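Local coordinates for protein anthranilate synthase component I (Streptococcus pneumoniae serotype 4, PDB 5KCK) that belongs to the chorismate-binding enzyme family, as the first component of anthranilate synthase, a large alpha/beta protein built round antiparallel sheets, at residues E106-I111 and R374-I379; Y250-A255 and T411-N416. All coordinates share one frame; numbering follows the deposited sequence.

Contact 1: residues E106-I111 and R374-I379; sequences EEIGQI and RAMRRI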
loop_
_atom_site.group_PDB
_atom_site.type_symbol
_atom_site.label_atom_id
_atom_site.label_comp_id
_atom_site.label_asym_id
_atom_site.label_seq_id
_atom_site.Cartn_x
_atom_site.Cartn_y
_atom_site.Cartn_z
ATOM N N GLU A 106 11.801 19.896 35.478
ATOM C CA GLU A 106 11.653 21.345 35.473
ATOM C C GLU A 106 10.607 21.759 36.500
ATOM O O GLU A 106 9.668 21.012 36.784
ATOM C CB GLU A 106 11.237 21.868 34.090
ATOM C CG GLU A 106 12.158 21.456 32.960
ATOM C CD GLU A 106 13.526 22.118 33.039
ATOM O OE1 GLU A 106 13.682 23.100 33.807
ATOM O OE2 GLU A 106 14.443 21.647 32.331
ATOM N N GLU A 107 10.765 22.963 37.046
ATOM C CA GLU A 107 9.794 23.520 37.992
ATOM C C GLU A 107 8.712 24.250 37.205
ATOM O O GLU A 107 8.877 25.411 36.830
ATOM C CB GLU A 107 10.476 24.445 38.992
ATOM C CG GLU A 107 10.980 23.740 40.249
ATOM C CD GLU A 107 11.833 24.646 41.138
ATOM O OE1 GLU A 107 11.699 25.888 41.044
ATOM O OE2 GLU A 107 12.644 24.111 41.928
ATOM N N ILE A 108 7.589 23.571 36.961
ATOM C CA ILE A 108 6.499 24.153 36.192
ATOM C C ILE A 108 5.347 24.620 37.073
ATOM O O ILE A 108 4.332 25.094 36.547
ATOM C CB ILE A 108 5.995 23.159 35.127
ATOM C CG1 ILE A 108 5.331 21.949 35.791
ATOM C CG2 ILE A 108 7.153 22.715 34.246
ATOM C CD1 ILE A 108 4.634 21.016 34.808
ATOM N N GLY A 109 5.479 24.518 38.396
ATOM C CA GLY A 109 4.446 24.981 39.301
ATOM C C GLY A 109 3.470 23.883 39.675
ATOM O O GLY A 109 3.614 22.712 39.303
ATOM N N GLN A 110 2.436 24.276 40.422
ATOM C CA GLN A 110 1.479 23.298 40.921
ATOM C C GLN A 110 0.653 22.728 39.776
ATOM O O GLN A 110 0.128 23.467 38.939
ATOM C CB GLN A 110 0.564 23.912 41.977
ATOM C CG GLN A 110 -0.452 22.910 42.514
ATOM C CD GLN A 110 -1.076 23.342 43.818
ATOM O OE1 GLN A 110 -0.789 24.426 44.330
ATOM N NE2 GLN A 110 -1.937 22.492 44.368
ATOM N N ILE A 111 0.549 21.409 39.739
ATOM C CA ILE A 111 -0.178 20.727 38.669
ATOM C C ILE A 111 -1.664 20.707 39.020
ATOM O O ILE A 111 -2.019 20.344 40.153
ATOM C CB ILE A 111 0.370 19.320 38.479
ATOM C CG1 ILE A 111 1.848 19.402 38.092
ATOM C CG2 ILE A 111 -0.428 18.551 37.437
ATOM C CD1 ILE A 111 2.487 18.082 37.882
ATOM N N ARG A 374 8.782 29.085 30.842
ATOM C CA ARG A 374 7.813 30.117 31.209
ATOM C C ARG A 374 6.429 29.794 30.649
ATOM O O ARG A 374 5.415 29.967 31.335
ATOM C CB ARG A 374 8.296 31.484 30.714
ATOM C CG ARG A 374 7.281 32.615 30.862
ATOM C CD ARG A 374 7.085 33.003 32.322
ATOM N NE ARG A 374 8.360 33.263 32.986
ATOM C CZ ARG A 374 8.934 34.461 33.066
ATOM N NH1 ARG A 374 8.349 35.522 32.525
ATOM N NH2 ARG A 374 10.094 34.601 33.691
ATOM N N ALA A 375 6.368 29.318 29.405
ATOM C CA ALA A 375 5.082 28.969 28.815
ATOM C C ALA A 375 4.418 27.830 29.580
ATOM O O ALA A 375 3.194 27.820 29.756
ATOM C CB ALA A 375 5.260 28.603 27.343
HETATM N N MSE A 376 5.207 26.878 30.064
HETATM C CA MSE A 376 4.644 25.774 30.827
HETATM C C MSE A 376 4.134 26.225 32.194
HETATM O O MSE A 376 3.106 25.735 32.665
HETATM C CB MSE A 376 5.665 24.654 30.988
HETATM C CG MSE A 376 5.928 23.888 29.702
HETATM SE SE MSE A 376 7.128 22.354 29.944
HETATM C CE MSE A 376 8.668 23.300 30.715
ATOM N N ARG A 377 4.834 27.165 32.837
ATOM C CA ARG A 377 4.308 27.705 34.087
ATOM C C ARG A 377 2.998 28.452 33.849
ATOM O O ARG A 377 2.043 28.306 34.622
ATOM C CB ARG A 377 5.352 28.602 34.761
ATOM C CG ARG A 377 6.603 27.820 35.232
ATOM C CD ARG A 377 7.525 28.661 36.119
ATOM N NE ARG A 377 6.808 29.228 37.264
ATOM C CZ ARG A 377 6.880 28.770 38.513
ATOM N NH1 ARG A 377 7.650 27.734 38.809
ATOM N NH2 ARG A 377 6.182 29.361 39.473
ATOM N N ARG A 378 2.920 29.224 32.760
ATOM C CA ARG A 378 1.697 29.966 32.462
ATOM C C ARG A 378 0.546 29.030 32.104
ATOM O O ARG A 378 -0.603 29.282 32.488
ATOM C CB ARG A 378 1.948 30.959 31.337
ATOM C CG ARG A 378 2.994 32.023 31.683
ATOM C CD ARG A 378 2.664 32.786 32.970
ATOM N NE ARG A 378 3.500 33.976 33.098
ATOM C CZ ARG A 378 3.643 34.688 34.210
ATOM N NH1 ARG A 378 3.006 34.334 35.316
ATOM N NH2 ARG A 378 4.429 35.756 34.214
ATOM N N ILE A 379 0.836 27.945 31.380
ATOM C CA ILE A 379 -0.206 26.983 31.022
ATOM C C ILE A 379 -0.891 26.442 32.270
ATOM O O ILE A 379 -2.118 26.294 32.305
ATOM C CB ILE A 379 0.377 25.847 30.161
ATOM C CG1 ILE A 379 0.657 26.351 28.746
ATOM C CG2 ILE A 379 -0.567 24.622 30.142
ATOM C CD1 ILE A 379 1.551 25.427 27.938
HETATM O O HOH W 1 2.344 26.846 37.037
#

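Contact 2: residues Y250-A255 and T411-N416; sequences YQIIGA and TMILKN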
loop_
_atom_site.group_PDB
_atom_site.type_symbol
_atom_site.label_atom_id
_atom_site.label_comp_id
_atom_site.label_asym_id
_atom_site.label_seq_id
_atom_site.Cartn_x
_atom_site.Cartn_y
_atom_site.Cartn_z
ATOM N N TYR A 250 -7.990 1.347 31.028
ATOM C CA TYR A 250 -8.095 2.468 30.108
ATOM C C TYR A 250 -7.396 2.100 28.809
ATOM O O TYR A 250 -6.569 1.184 28.760
ATOM C CB TYR A 250 -7.530 3.770 30.700
ATOM C CG TYR A 250 -6.028 3.820 30.869
ATOM C CD1 TYR A 250 -5.413 3.222 31.961
ATOM C CD2 TYR A 250 -5.221 4.499 29.951
ATOM C CE1 TYR A 250 -4.035 3.276 32.127
ATOM C CE2 TYR A 250 -3.837 4.565 30.114
ATOM C CZ TYR A 250 -3.251 3.946 31.206
ATOM O OH TYR A 250 -1.886 3.981 31.387
ATOM N N GLN A 251 -7.780 2.792 27.740
ATOM C CA GLN A 251 -7.185 2.600 26.426
ATOM C C GLN A 251 -6.762 3.947 25.863
ATOM O O GLN A 251 -7.369 4.982 26.152
ATOM C CB GLN A 251 -8.145 1.919 25.421
ATOM C CG GLN A 251 -8.606 0.504 25.775
ATOM C CD GLN A 251 -9.641 0.484 26.876
ATOM O OE1 GLN A 251 -10.602 1.254 26.854
ATOM N NE2 GLN A 251 -9.441 -0.387 27.858
ATOM N N ILE A 252 -5.736 3.914 25.025
ATOM C CA ILE A 252 -5.233 5.093 24.333
ATOM C C ILE A 252 -5.280 4.797 22.841
ATOM O O ILE A 252 -4.740 3.780 22.383
ATOM C CB ILE A 252 -3.818 5.456 24.805
ATOM C CG1 ILE A 252 -3.857 5.886 26.277
ATOM C CG2 ILE A 252 -3.216 6.566 23.950
ATOM C CD1 ILE A 252 -2.503 6.189 26.835
ATOM N N ILE A 253 -5.965 5.656 22.090
ATOM C CA ILE A 253 -6.178 5.464 20.660
ATOM C C ILE A 253 -5.813 6.760 19.957
ATOM O O ILE A 253 -6.372 7.817 20.273
ATOM C CB ILE A 253 -7.630 5.080 20.338
ATOM C CG1 ILE A 253 -8.147 4.035 21.329
ATOM C CG2 ILE A 253 -7.732 4.576 18.901
ATOM C CD1 ILE A 253 -9.637 3.699 21.159
ATOM N N GLY A 254 -4.900 6.688 18.995
ATOM C CA GLY A 254 -4.476 7.936 18.392
ATOM C C GLY A 254 -3.872 7.777 17.018
ATOM O O GLY A 254 -3.522 6.680 16.579
ATOM N N ALA A 255 -3.746 8.929 16.354
ATOM C CA ALA A 255 -3.222 9.040 15.000
ATOM C C ALA A 255 -2.359 10.301 14.902
ATOM O O ALA A 255 -2.592 11.192 14.091
ATOM C CB ALA A 255 -4.357 9.073 13.980
ATOM N N THR A 411 -5.033 12.358 19.981
ATOM C CA THR A 411 -5.044 11.134 20.763
ATOM C C THR A 411 -6.269 11.137 21.661
ATOM O O THR A 411 -6.557 12.140 22.322
ATOM C CB THR A 411 -3.764 11.025 21.590
ATOM O OG1 THR A 411 -2.641 10.954 20.702
ATOM C CG2 THR A 411 -3.791 9.792 22.476
HETATM N N MSE A 412 -6.985 10.021 21.675
HETATM C CA MSE A 412 -8.159 9.859 22.518
HETATM C C MSE A 412 -7.881 8.924 23.705
HETATM O O MSE A 412 -7.230 7.892 23.559
HETATM C CB MSE A 412 -9.328 9.334 21.674
HETATM C CG MSE A 412 -10.611 9.060 22.425
HETATM SE SE MSE A 412 -11.973 8.237 21.248
HETATM C CE MSE A 412 -12.270 9.760 20.050
ATOM N N ILE A 413 -8.387 9.286 24.879
ATOM C CA ILE A 413 -8.269 8.469 26.081
ATOM C C ILE A 413 -9.645 7.916 26.414
ATOM O O ILE A 413 -10.608 8.680 26.568
ATOM C CB ILE A 413 -7.722 9.274 27.273
ATOM C CG1 ILE A 413 -6.514 10.125 26.865
ATOM C CG2 ILE A 413 -7.403 8.347 28.433
ATOM C CD1 ILE A 413 -5.425 9.344 26.205
ATOM N N LEU A 414 -9.731 6.597 26.565
ATOM C CA LEU A 414 -10.951 5.925 27.009
ATOM C C LEU A 414 -10.744 5.448 28.440
ATOM O O LEU A 414 -9.942 4.543 28.689
ATOM C CB LEU A 414 -11.307 4.758 26.093
ATOM C CG LEU A 414 -12.309 5.135 25.003
ATOM C CD1 LEU A 414 -11.721 6.156 24.070
ATOM C CD2 LEU A 414 -12.730 3.914 24.245
ATOM N N LYS A 415 -11.467 6.056 29.372
ATOM C CA LYS A 415 -11.329 5.736 30.785
ATOM C C LYS A 415 -12.551 6.272 31.514
ATOM O O LYS A 415 -13.160 7.254 31.082
ATOM C CB LYS A 415 -10.040 6.341 31.362
ATOM C CG LYS A 415 -9.639 5.832 32.738
ATOM C CD LYS A 415 -8.333 6.479 33.194
ATOM C CE LYS A 415 -7.858 5.885 34.510
ATOM N NZ LYS A 415 -8.939 5.838 35.546
ATOM N N ASN A 416 -12.904 5.617 32.623
ATOM C CA ASN A 416 -14.038 6.035 33.451
ATOM C C ASN A 416 -15.343 6.008 32.660
ATOM O O ASN A 416 -16.253 6.800 32.915
ATOM C CB ASN A 416 -13.808 7.428 34.051
ATOM C CG ASN A 416 -12.417 7.588 34.640
ATOM O OD1 ASN A 416 -11.954 6.745 35.408
ATOM N ND2 ASN A 416 -11.735 8.673 34.272
#

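Contact 1: residues E106-I111 and R374-I379
R377 reaches from helix 372-382 to the loop 106-111 and bonds its backbone. Its NH1 donates to E107 O at 3.3 Å, with an N-H...O angle of 153°. The nitrogen stands well above the carbonyl plane of E107. The side chain leaves the helix with CG anti to its own carbonyl carbon (chi1 -66°). A bend at chi3 (55°) brings the guanidinium alongside the loop, with E107 O near its plane and G109 CA over one face.

One residue earlier on the helix, CE of M376, a selenomethionine, meets the CG2 branch of I108 at 3.9 Å. The two side chains cross obliquely. Y99 and P363 also pack on M376, and Y380 on I108.

I108 O takes a CA-H...O contact from R377 CA at 3.6 Å. A water donates to I108 O at 2.7 Å and to R377 O at 2.8 Å. The carboxylate of E107 does not touch the guanidinium; its OE1 is 5.0 Å from R377 NH1. The polar links thus all use the loop's carbonyls, E107 O and I108 O, while I108 and M376 supply the apolar part; the E107 charge can probably add only a weak attraction.

Contact 2: residues Y250-A255 and T411-N416
Q251 and L414 form an antiparallel hydrogen-bonded pair. Q251 N donates to L414 O at 2.9 Å, in the carbonyl plane. L414 N returns a nearly straight bond to Q251 O, also 2.9 Å. I253 and M412 repeat the pattern, with I253 N bonded to M412 O, and M412 N to I253 O at 2.7 Å.

The side chains alternate between two faces. On one, I252 is central. Its CG2 meets T411 CG2 at 3.6 Å, and both methyls are anti to their backbone N. Its CG1 lies beside I413 CD1 at 3.8 Å, and these two isoleucines point the same way. Farther along, the CB of Y250 rests on K415 CG at 3.6 Å; the ring itself turns off toward H122, whose ND1 bonds its OH. I252 CD1 sits in the ring plane, at its edge. At the other end, G254 faces T411 with their CA atoms just 4.0 Å apart, and glycine lets the backbones come this close.

The two strands sit in the middle of an antiparallel sheet within the chorismate-binding enzyme family region. Strand 242-246 flanks 250-254, and strand 418-427 flanks 411-415.

On the opposite face, Q251 bends at chi2 (75°), and its OE1 comes to 3.7 Å from L414 CB. Q251 NE2 bonds to D246, and OE1 to a glycerol, probably from the crystallisation liquor. Helix 226-236 covers this face: Y230 meets I253, F229 meets M412, a selenomethionine, and P226 meets L414. On the face of I252, F96 packs on I252 and Y250, and F247 stacks on the Y250 ring. T411 OG1 is held by Y243 OH and I409 O.

In the fold
From the N terminus, the chain first reaches 106-111, in the loop between strands 92-97 and 121-126. It then runs through strand 250-254 before helix 372-382 returns to that loop and closes contact 1. Strand 411-415 follows and closes contact 2 with 250-254. The segments alternate along the chain, so the two closures cross. Contact 1 joins the N-terminal family region to a helix of the chorismate-binding region, toward the outside of the molecule. Contact 2 lies deeper and joins two strands of the latter region within one sheet. Their centres are about 25 Å apart, and their nearest atoms about 15 Å, so they do not touch.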